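Acidocalcisomal pyrophosphatase (Trypanosoma cruzi, PDB 5CUV) probably hydrolyses inorganic pyrophosphate to phosphate with magnesium as cofactor, as soluble pyrophosphatases of its family do. Local coordinates at residues D296-G301 with K330-S335; N222-I227 with V313-I318; M75-M80 with I130-F135. All coordinates share one frame; numbering follows the deposited sequence.

How the interactions relate
Interactions 1 and 2 belong to one curled sheet, with centres about 7 Å apart, and together illustrate how a closed barrel can carry different sites at different points of its wall. Strands 310-323 and 326-335, adjacent in the chain and antiparallel, join them: Ile334 O lies 2.8 Å from Lys314 N, a probable hydrogen bond. Interaction 1 reaches the magnesium ion through Asp296, whereas interaction 2 holds D-malate through Asn222 and Arg223. Interaction 3 is a separate case, a helix contact in the N-terminal part of the chain, its centre about 67 Å from that of interaction 1 and about 62 Å from that of interaction 2, away from either site.

Interaction 1. Residues D296-G301 with K330-S335; sequences DAIEIG and KVICIS
Asp296 and Lys330 extend side by side from neighbouring strands and meet in a salt bridge, Asp296 OD2 to Lys330 NZ 3.0 Å. The lysine chain gets there by bending at chi2 and chi4, and its ammonium is shared with Asp328 and the hydroxyl of Tyr270. Because Asp296 and Asp328 both belong to the magnesium site, which Asp291 completes, Lys330 ties two metal-site carboxylates together and probably helps fix their placing. Next comes a ladder of backbone bonds, among them Ile298 N to Val331 O (2.8 Å, 176° at the hydrogen) and Cys333 N to Ile298 O (2.9 Å); Ile300 N to Cys333 O (2.8 Å) continues it beyond the end of strand 296-299. Such a parallel pair closes one seam of the five-stranded barrel known from soluble pyrophosphatases, with strand 310-323 intervening in the chain. Glu299, its CG anti to the backbone N (chi1 -177°) and its chain folded at chi2, carries OE1 forward to the N-H of Ser335, which points straight at it, though the modelled distance is too short to trust. Ala297 CB touches Val331 CB (4.1 Å), and Glu299 CB rests on Cys333 SG (3.8 Å), on the face that meets Phe226. On the other face, Ile298 CD1 meets Ile332 CD1 at 4.2 Å while Ile361 and Phe365 of helix 357-367 pack against Ile298; just past the strand end Ile300 CG2 also meets Ile332 CG2.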
loop_
_atom_site.group_PDB
_atom_site.type_symbol
_atom_site.label_atom_id
_atom_site.label_comp_id
_atom_site.label_asym_id
_atom_site.label_seq_id
_atom_site.Cartn_x
_atom_site.Cartn_y
_atom_site.Cartn_z
ATOM N N ASP A 296 -4.148 19.229 21.768
ATOM C CA ASP A 296 -5.086 18.378 21.078
ATOM C C ASP A 296 -4.595 17.937 19.746
ATOM O O ASP A 296 -3.932 18.708 19.014
ATOM C CB ASP A 296 -6.371 19.121 20.858
ATOM C CG ASP A 296 -7.097 19.337 22.090
ATOM O OD1 ASP A 296 -6.510 19.119 23.154
ATOM O OD2 ASP A 296 -8.266 19.730 22.019
ATOM N N ALA A 297 -4.958 16.709 19.393
ATOM C CA ALA A 297 -4.496 16.190 18.129
ATOM C C ALA A 297 -5.527 15.387 17.419
ATOM O O ALA A 297 -6.311 14.685 18.063
ATOM C CB ALA A 297 -3.241 15.354 18.355
ATOM N N ILE A 298 -5.505 15.488 16.093
ATOM C CA ILE A 298 -6.406 14.763 15.194
ATOM C C ILE A 298 -5.557 13.824 14.295
ATOM O O ILE A 298 -4.694 14.302 13.551
ATOM C CB ILE A 298 -7.142 15.767 14.325
ATOM C CG1 ILE A 298 -7.992 16.668 15.190
ATOM C CG2 ILE A 298 -8.017 15.103 13.362
ATOM C CD1 ILE A 298 -8.442 17.910 14.437
ATOM N N GLU A 299 -5.765 12.502 14.365
ATOM C CA GLU A 299 -4.961 11.561 13.532
ATOM C C GLU A 299 -5.850 11.149 12.354
ATOM O O GLU A 299 -6.890 10.555 12.575
ATOM C CB GLU A 299 -4.516 10.315 14.355
ATOM C CG GLU A 299 -3.595 9.262 13.657
ATOM C CD GLU A 299 -4.258 8.360 12.518
ATOM O OE1 GLU A 299 -3.547 8.094 11.512
ATOM O OE2 GLU A 299 -5.431 7.889 12.591
ATOM N N ILE A 300 -5.404 11.412 11.123
ATOM C CA ILE A 300 -6.168 11.144 9.924
ATOM C C ILE A 300 -6.025 9.828 9.131
ATOM O O ILE A 300 -6.494 9.739 8.013
ATOM C CB ILE A 300 -6.047 12.350 8.958
ATOM C CG1 ILE A 300 -4.732 12.339 8.211
ATOM C CG2 ILE A 300 -6.163 13.679 9.768
ATOM C CD1 ILE A 300 -4.451 13.668 7.487
ATOM N N GLY A 301 -5.450 8.774 9.721
ATOM C CA GLY A 301 -5.374 7.508 8.992
ATOM C C GLY A 301 -6.757 6.878 8.956
ATOM O O GLY A 301 -7.696 7.342 9.621
ATOM N N LYS A 330 -4.869 22.304 17.207
ATOM C CA LYS A 330 -5.264 20.963 16.882
ATOM C C LYS A 330 -4.163 20.490 15.934
ATOM O O LYS A 330 -4.072 20.965 14.796
ATOM C CB LYS A 330 -6.641 21.016 16.238
ATOM C CG LYS A 330 -7.597 21.715 17.186
ATOM C CD LYS A 330 -8.893 21.031 17.369
ATOM C CE LYS A 330 -9.711 21.797 18.393
ATOM N NZ LYS A 330 -9.412 21.465 19.805
ATOM N N VAL A 331 -3.275 19.625 16.447
ATOM C CA VAL A 331 -2.187 19.088 15.629
ATOM C C VAL A 331 -2.781 18.082 14.665
ATOM O O VAL A 331 -3.578 17.229 15.070
ATOM C CB VAL A 331 -1.126 18.356 16.477
ATOM C CG1 VAL A 331 -0.152 17.547 15.596
ATOM C CG2 VAL A 331 -0.370 19.329 17.236
ATOM N N ILE A 332 -2.425 18.201 13.398
ATOM C CA ILE A 332 -2.898 17.258 12.392
ATOM C C ILE A 332 -1.773 16.252 12.216
ATOM O O ILE A 332 -0.661 16.633 11.888
ATOM C CB ILE A 332 -3.133 17.938 11.026
ATOM C CG1 ILE A 332 -3.981 19.193 11.203
ATOM C CG2 ILE A 332 -3.764 16.973 10.093
ATOM C CD1 ILE A 332 -5.333 18.887 11.790
ATOM N N CYS A 333 -2.067 14.982 12.419
ATOM C CA CYS A 333 -1.065 13.962 12.316
ATOM C C CYS A 333 -1.661 12.691 11.704
ATOM O O CYS A 333 -2.888 12.610 11.510
ATOM C CB CYS A 333 -0.540 13.635 13.709
ATOM S SG CYS A 333 -1.788 12.875 14.796
ATOM N N ILE A 334 -0.795 11.709 11.407
ATOM C CA ILE A 334 -1.244 10.454 10.862
ATOM C C ILE A 334 -0.427 9.324 11.456
ATOM O O ILE A 334 0.775 9.435 11.644
ATOM C CB ILE A 334 -1.141 10.391 9.278
ATOM C CG1 ILE A 334 -1.758 9.054 8.800
ATOM C CG2 ILE A 334 0.347 10.573 8.767
ATOM C CD1 ILE A 334 -1.709 8.847 7.375
ATOM N N SER A 335 -1.092 8.228 11.781
ATOM C CA SER A 335 -0.414 7.086 12.313
ATOM C C SER A 335 0.671 6.511 11.345
ATOM O O SER A 335 0.405 6.307 10.177
ATOM C CB SER A 335 -1.472 6.056 12.580
ATOM O OG SER A 335 -0.926 4.769 12.574
#

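Interaction 2. Residues N222-I227 with V313-I318; sequences NRYNFI and VKVLGI. With MLT (D-malate), chain C.
Val313, Asn222 and Tyr224 carry this contact, in which strand 310-323 is gripped first by the backbone at the beginning of strand 224-228 and then by a side chain preceding it. Tyr224 and Val313 form an antiparallel hydrogen-bonded pair, Tyr224 N to Val313 O being 2.8 Å. Past it the backbone turns away, and the amide of Asn222, swung away from the backbone N by a chi1 of -166°, takes over. ND2 gives a hydrogen to a lone pair of Val315 O in the amide plane (2.8 Å), while OD1 receives Val315 N (2.9 Å) at a 31° tilt from its carbonyl plane; the two bonds fix the rotation of the amide. Val315 CG2 sits over one face of the Tyr224 ring, 3.8 Å from its centroid, a CH-pi contact. Val313 CG1 reaches Phe226 CB at 3.6 Å. The same corner binds D-malate: Asn222 N holds O2 of the ligand (2.8 Å), and Arg223 NH1 meets the hydroxyl O3 at the guanidinium edge (3.0 Å). Strands 224-227 and 313-318 cross at 97°, a sharply coiled seam of the barrel, with Val315 and Tyr224 beneath helix 388-412 and Val313 and Phe226 turned toward Cys333 and strand 296-299.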
loop_
_atom_site.group_PDB
_atom_site.type_symbol
_atom_site.label_atom_id
_atom_site.label_comp_id
_atom_site.label_asym_id
_atom_site.label_seq_id
_atom_site.Cartn_x
_atom_site.Cartn_y
_atom_site.Cartn_z
ATOM N N ASN A 222 10.365 12.690 12.948
ATOM C CA ASN A 222 8.990 13.011 13.055
ATOM C C ASN A 222 8.276 11.766 13.498
ATOM O O ASN A 222 7.706 11.029 12.702
ATOM C CB ASN A 222 8.429 13.557 11.743
ATOM C CG ASN A 222 7.081 14.221 11.950
ATOM O OD1 ASN A 222 6.454 14.060 13.018
ATOM N ND2 ASN A 222 6.623 14.963 10.964
ATOM N N ARG A 223 8.291 11.569 14.807
ATOM C CA ARG A 223 7.699 10.423 15.435
ATOM C C ARG A 223 7.186 10.760 16.842
ATOM O O ARG A 223 7.953 10.852 17.824
ATOM C CB ARG A 223 8.751 9.355 15.521
ATOM C CG ARG A 223 8.152 8.023 15.676
ATOM C CD ARG A 223 8.839 7.078 14.691
ATOM N NE ARG A 223 8.129 5.815 14.666
ATOM C CZ ARG A 223 7.881 5.140 13.558
ATOM N NH1 ARG A 223 8.311 5.622 12.387
ATOM N NH2 ARG A 223 7.175 3.999 13.642
ATOM N N TYR A 224 5.873 10.869 16.975
ATOM C CA TYR A 224 5.333 11.238 18.260
ATOM C C TYR A 224 4.302 10.261 18.765
ATOM O O TYR A 224 3.705 9.536 17.979
ATOM C CB TYR A 224 4.683 12.624 18.139
ATOM C CG TYR A 224 5.591 13.772 17.780
ATOM C CD1 TYR A 224 6.034 13.976 16.478
ATOM C CD2 TYR A 224 5.931 14.740 18.742
ATOM C CE1 TYR A 224 6.779 15.111 16.145
ATOM C CE2 TYR A 224 6.681 15.894 18.420
ATOM C CZ TYR A 224 7.108 16.070 17.125
ATOM O OH TYR A 224 7.959 17.144 16.837
ATOM N N ASN A 225 4.091 10.246 20.075
ATOM C CA ASN A 225 3.067 9.405 20.631
ATOM C C ASN A 225 1.759 10.192 20.677
ATOM O O ASN A 225 1.780 11.372 20.901
ATOM C CB ASN A 225 3.448 8.926 22.031
ATOM C CG ASN A 225 4.377 7.674 21.984
ATOM O OD1 ASN A 225 4.257 6.807 21.078
ATOM N ND2 ASN A 225 5.300 7.580 22.959
ATOM N N PHE A 226 0.635 9.535 20.431
ATOM C CA PHE A 226 -0.680 10.162 20.421
ATOM C C PHE A 226 -1.652 9.302 21.294
ATOM O O PHE A 226 -1.603 8.073 21.302
ATOM C CB PHE A 226 -1.143 10.236 18.944
ATOM C CG PHE A 226 -2.633 10.324 18.757
ATOM C CD1 PHE A 226 -3.391 9.178 18.633
ATOM C CD2 PHE A 226 -3.280 11.560 18.699
ATOM C CE1 PHE A 226 -4.791 9.250 18.445
ATOM C CE2 PHE A 226 -4.670 11.657 18.516
ATOM C CZ PHE A 226 -5.432 10.494 18.383
ATOM N N ILE A 227 -2.523 9.954 22.042
ATOM C CA ILE A 227 -3.482 9.265 22.896
ATOM C C ILE A 227 -4.888 9.542 22.401
ATOM O O ILE A 227 -5.355 10.682 22.385
ATOM C CB ILE A 227 -3.366 9.709 24.350
ATOM C CG1 ILE A 227 -1.945 9.477 24.818
ATOM C CG2 ILE A 227 -4.235 8.893 25.231
ATOM C CD1 ILE A 227 -1.631 10.190 26.124
ATOM N N VAL A 313 2.672 8.605 15.763
ATOM C CA VAL A 313 2.174 9.387 14.651
ATOM C C VAL A 313 3.224 10.312 14.056
ATOM O O VAL A 313 4.277 10.598 14.639
ATOM C CB VAL A 313 0.947 10.225 15.071
ATOM C CG1 VAL A 313 -0.182 9.321 15.546
ATOM C CG2 VAL A 313 1.360 11.201 16.204
ATOM N N LYS A 314 2.912 10.784 12.865
ATOM C CA LYS A 314 3.786 11.669 12.129
ATOM C C LYS A 314 2.996 12.977 12.078
ATOM O O LYS A 314 1.875 12.981 11.682
ATOM C CB LYS A 314 4.028 11.082 10.739
ATOM C CG LYS A 314 4.953 11.959 9.878
ATOM C CD LYS A 314 4.771 11.778 8.360
ATOM C CE LYS A 314 5.549 10.604 7.839
ATOM N NZ LYS A 314 5.502 10.614 6.337
ATOM N N VAL A 315 3.577 14.074 12.518
ATOM C CA VAL A 315 2.936 15.400 12.569
ATOM C C VAL A 315 3.002 16.043 11.180
ATOM O O VAL A 315 4.073 16.162 10.608
ATOM C CB VAL A 315 3.697 16.338 13.582
ATOM C CG1 VAL A 315 3.164 17.702 13.470
ATOM C CG2 VAL A 315 3.544 15.858 15.033
ATOM N N LEU A 316 1.858 16.450 10.645
ATOM C CA LEU A 316 1.805 17.049 9.325
ATOM C C LEU A 316 1.549 18.532 9.333
ATOM O O LEU A 316 1.950 19.210 8.408
ATOM C CB LEU A 316 0.728 16.396 8.490
ATOM C CG LEU A 316 0.993 14.897 8.345
ATOM C CD1 LEU A 316 -0.347 14.189 7.984
ATOM C CD2 LEU A 316 2.192 14.638 7.301
ATOM N N GLY A 317 0.858 19.049 10.343
ATOM C CA GLY A 317 0.602 20.475 10.350
ATOM C C GLY A 317 -0.230 20.846 11.565
ATOM O O GLY A 317 -0.364 20.071 12.527
ATOM N N ILE A 318 -0.849 22.016 11.533
ATOM C CA ILE A 318 -1.622 22.350 12.691
ATOM C C ILE A 318 -2.590 23.391 12.238
ATOM O O ILE A 318 -2.312 24.105 11.247
ATOM C CB ILE A 318 -0.672 22.848 13.801
ATOM C CG1 ILE A 318 -1.374 22.841 15.162
ATOM C CG2 ILE A 318 -0.067 24.189 13.399
ATOM C CD1 ILE A 318 -0.362 23.060 16.364
HETATM C C1 MLT C . 11.081 9.006 12.524
HETATM O O1 MLT C . 11.545 7.947 12.957
HETATM O O2 MLT C . 11.421 10.064 13.037
HETATM C C2 MLT C . 10.091 9.003 11.365
HETATM O O3 MLT C . 9.813 7.686 10.867
HETATM C C3 MLT C . 10.550 9.963 10.244
HETATM C C4 MLT C . 9.593 9.918 9.043
HETATM O O4 MLT C . 8.638 9.175 9.033
HETATM O O5 MLT C . 9.816 10.702 7.976
#

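Interaction 3. Residues M75-M80 with I130-F135; sequences MEKRVM and ITFEKF
Lys77 and Glu133 link two helices on their more exposed side with a long, weak salt bridge, Lys77 NZ to Glu133 OE2 at 3.5 Å. Their chains cross at about a right angle, and the methylene carbon Lys77 CE lies nearly as close to the carboxylate, 3.7 Å from Glu133 OE2. At this length the pair can be only a loose tether, and most of the contact is packing by aromatic rings. Phe132, whose ring stands out from its helix with chi1 at 179°, extends straight across to helix 73-87 and sets its ring end on the backbone there: CZ is 3.7 Å from Lys77 O and CE1 3.9 Å from Met80 C. Deeper in, the selenomethionine Met80 folds its chain so that CE reaches the edge of the Phe135 ring, 4.3 Å from CE2. The helix order, with short strands 95-96 and 129-130 paired between helices, is consistent with the paired EF-hand fold expected of the N-terminal domain of acidocalcisomal pyrophosphatases. Phe84 meets the Phe132 ring, Trp136 and Trp139 of helix 132-141 also touch Met80, Gly256 of a neighbouring subunit packs on Met80, and Phe135 leans on Ile100 and Met103 of helix 97-106.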
loop_
_atom_site.group_PDB
_atom_site.type_symbol
_atom_site.label_atom_id
_atom_site.label_comp_id
_atom_site.label_asym_id
_atom_site.label_seq_id
_atom_site.Cartn_x
_atom_site.Cartn_y
_atom_site.Cartn_z
HETATM N N MSE A 75 47.180 -13.723 -15.341
HETATM C CA MSE A 75 46.416 -12.484 -15.288
HETATM C C MSE A 75 46.547 -11.750 -13.914
HETATM O O MSE A 75 46.652 -10.510 -13.855
HETATM C CB MSE A 75 44.948 -12.787 -15.586
HETATM C CG MSE A 75 44.697 -13.240 -17.015
HETATM SE SE MSE A 75 42.877 -13.713 -17.389
HETATM C CE MSE A 75 42.114 -11.919 -17.369
ATOM N N GLU A 76 46.560 -12.490 -12.807
ATOM C CA GLU A 76 46.727 -11.813 -11.527
ATOM C C GLU A 76 48.108 -11.111 -11.455
ATOM O O GLU A 76 48.216 -9.990 -10.968
ATOM C CB GLU A 76 46.533 -12.833 -10.412
ATOM C CG GLU A 76 45.086 -13.340 -10.341
ATOM C CD GLU A 76 44.867 -14.390 -9.241
ATOM O OE1 GLU A 76 45.473 -15.487 -9.352
ATOM O OE2 GLU A 76 44.095 -14.118 -8.267
ATOM N N LYS A 77 49.139 -11.759 -11.995
ATOM C CA LYS A 77 50.483 -11.209 -12.035
ATOM C C LYS A 77 50.495 -9.845 -12.674
ATOM O O LYS A 77 51.025 -8.878 -12.112
ATOM C CB LYS A 77 51.386 -12.105 -12.862
ATOM C CG LYS A 77 52.839 -11.679 -12.985
ATOM C CD LYS A 77 53.704 -12.925 -12.802
ATOM C CE LYS A 77 55.198 -12.703 -13.025
ATOM N NZ LYS A 77 55.535 -12.433 -14.449
ATOM N N ARG A 78 49.918 -9.754 -13.859
ATOM C CA ARG A 78 49.951 -8.490 -14.548
ATOM C C ARG A 78 49.196 -7.415 -13.765
ATOM O O ARG A 78 49.455 -6.214 -13.911
ATOM C CB ARG A 78 49.420 -8.648 -15.976
ATOM C CG ARG A 78 49.798 -7.461 -16.854
ATOM C CD ARG A 78 49.226 -7.532 -18.286
ATOM N NE ARG A 78 50.040 -8.268 -19.273
ATOM C CZ ARG A 78 50.198 -9.594 -19.314
ATOM N NH1 ARG A 78 49.608 -10.395 -18.409
ATOM N NH2 ARG A 78 50.927 -10.127 -20.295
ATOM N N VAL A 79 48.279 -7.843 -12.907
ATOM C CA VAL A 79 47.531 -6.884 -12.103
ATOM C C VAL A 79 48.328 -6.436 -10.891
ATOM O O VAL A 79 48.418 -5.250 -10.602
ATOM C CB VAL A 79 46.228 -7.476 -11.620
ATOM C CG1 VAL A 79 45.552 -6.506 -10.663
ATOM C CG2 VAL A 79 45.349 -7.784 -12.819
HETATM N N MSE A 80 48.882 -7.407 -10.181
HETATM C CA MSE A 80 49.673 -7.163 -8.997
HETATM C C MSE A 80 50.898 -6.331 -9.408
HETATM O O MSE A 80 51.352 -5.470 -8.674
HETATM C CB MSE A 80 50.114 -8.482 -8.363
HETATM C CG MSE A 80 48.963 -9.308 -7.812
HETATM SE SE MSE A 80 47.945 -8.434 -6.442
HETATM C CE MSE A 80 49.323 -8.380 -5.063
ATOM N N ILE A 130 63.485 -4.691 -2.813
ATOM C CA ILE A 130 62.729 -5.834 -3.323
ATOM C C ILE A 130 62.107 -5.649 -4.687
ATOM O O ILE A 130 61.296 -4.756 -4.915
ATOM C CB ILE A 130 61.667 -6.230 -2.341
ATOM C CG1 ILE A 130 62.280 -6.332 -0.948
ATOM C CG2 ILE A 130 61.091 -7.554 -2.733
ATOM C CD1 ILE A 130 61.339 -6.902 0.078
ATOM N N THR A 131 62.518 -6.505 -5.608
ATOM C CA THR A 131 62.024 -6.445 -6.965
ATOM C C THR A 131 60.626 -7.066 -7.033
ATOM O O THR A 131 60.223 -7.831 -6.148
ATOM C CB THR A 131 62.960 -7.214 -7.918
ATOM O OG1 THR A 131 62.625 -6.898 -9.265
ATOM C CG2 THR A 131 62.787 -8.698 -7.751
ATOM N N PHE A 132 59.888 -6.718 -8.079
ATOM C CA PHE A 132 58.565 -7.270 -8.276
ATOM C C PHE A 132 58.691 -8.790 -8.392
ATOM O O PHE A 132 58.079 -9.537 -7.599
ATOM C CB PHE A 132 57.906 -6.693 -9.538
ATOM C CG PHE A 132 56.547 -7.249 -9.800
ATOM C CD1 PHE A 132 55.587 -7.257 -8.798
ATOM C CD2 PHE A 132 56.281 -7.938 -10.968
ATOM C CE1 PHE A 132 54.397 -7.967 -8.949
ATOM C CE2 PHE A 132 55.097 -8.646 -11.117
ATOM C CZ PHE A 132 54.162 -8.660 -10.101
ATOM N N GLU A 133 59.491 -9.257 -9.347
ATOM C CA GLU A 133 59.640 -10.696 -9.520
ATOM C C GLU A 133 59.894 -11.405 -8.217
ATOM O O GLU A 133 59.325 -12.476 -7.975
ATOM C CB GLU A 133 60.783 -11.045 -10.468
ATOM C CG GLU A 133 60.456 -10.950 -11.959
ATOM C CD GLU A 133 59.119 -11.598 -12.322
ATOM O OE1 GLU A 133 58.721 -12.621 -11.688
ATOM O OE2 GLU A 133 58.472 -11.065 -13.252
ATOM N N LYS A 134 60.758 -10.834 -7.380
ATOM C CA LYS A 134 61.050 -11.474 -6.107
ATOM C C LYS A 134 59.840 -11.361 -5.211
ATOM O O LYS A 134 59.586 -12.252 -4.403
ATOM C CB LYS A 134 62.264 -10.844 -5.410
ATOM C CG LYS A 134 63.603 -11.554 -5.673
ATOM C CD LYS A 134 63.499 -13.121 -5.638
ATOM C CE LYS A 134 64.885 -13.776 -5.462
ATOM N NZ LYS A 134 65.949 -12.789 -5.829
ATOM N N PHE A 135 59.103 -10.257 -5.339
ATOM C CA PHE A 135 57.915 -10.072 -4.527
ATOM C C PHE A 135 56.912 -11.105 -4.947
ATOM O O PHE A 135 56.519 -11.967 -4.156
ATOM C CB PHE A 135 57.323 -8.673 -4.728
ATOM C CG PHE A 135 55.972 -8.477 -4.082
ATOM C CD1 PHE A 135 55.832 -8.517 -2.691
ATOM C CD2 PHE A 135 54.816 -8.317 -4.880
ATOM C CE1 PHE A 135 54.559 -8.411 -2.097
ATOM C CE2 PHE A 135 53.547 -8.207 -4.295
ATOM C CZ PHE A 135 53.421 -8.256 -2.905
#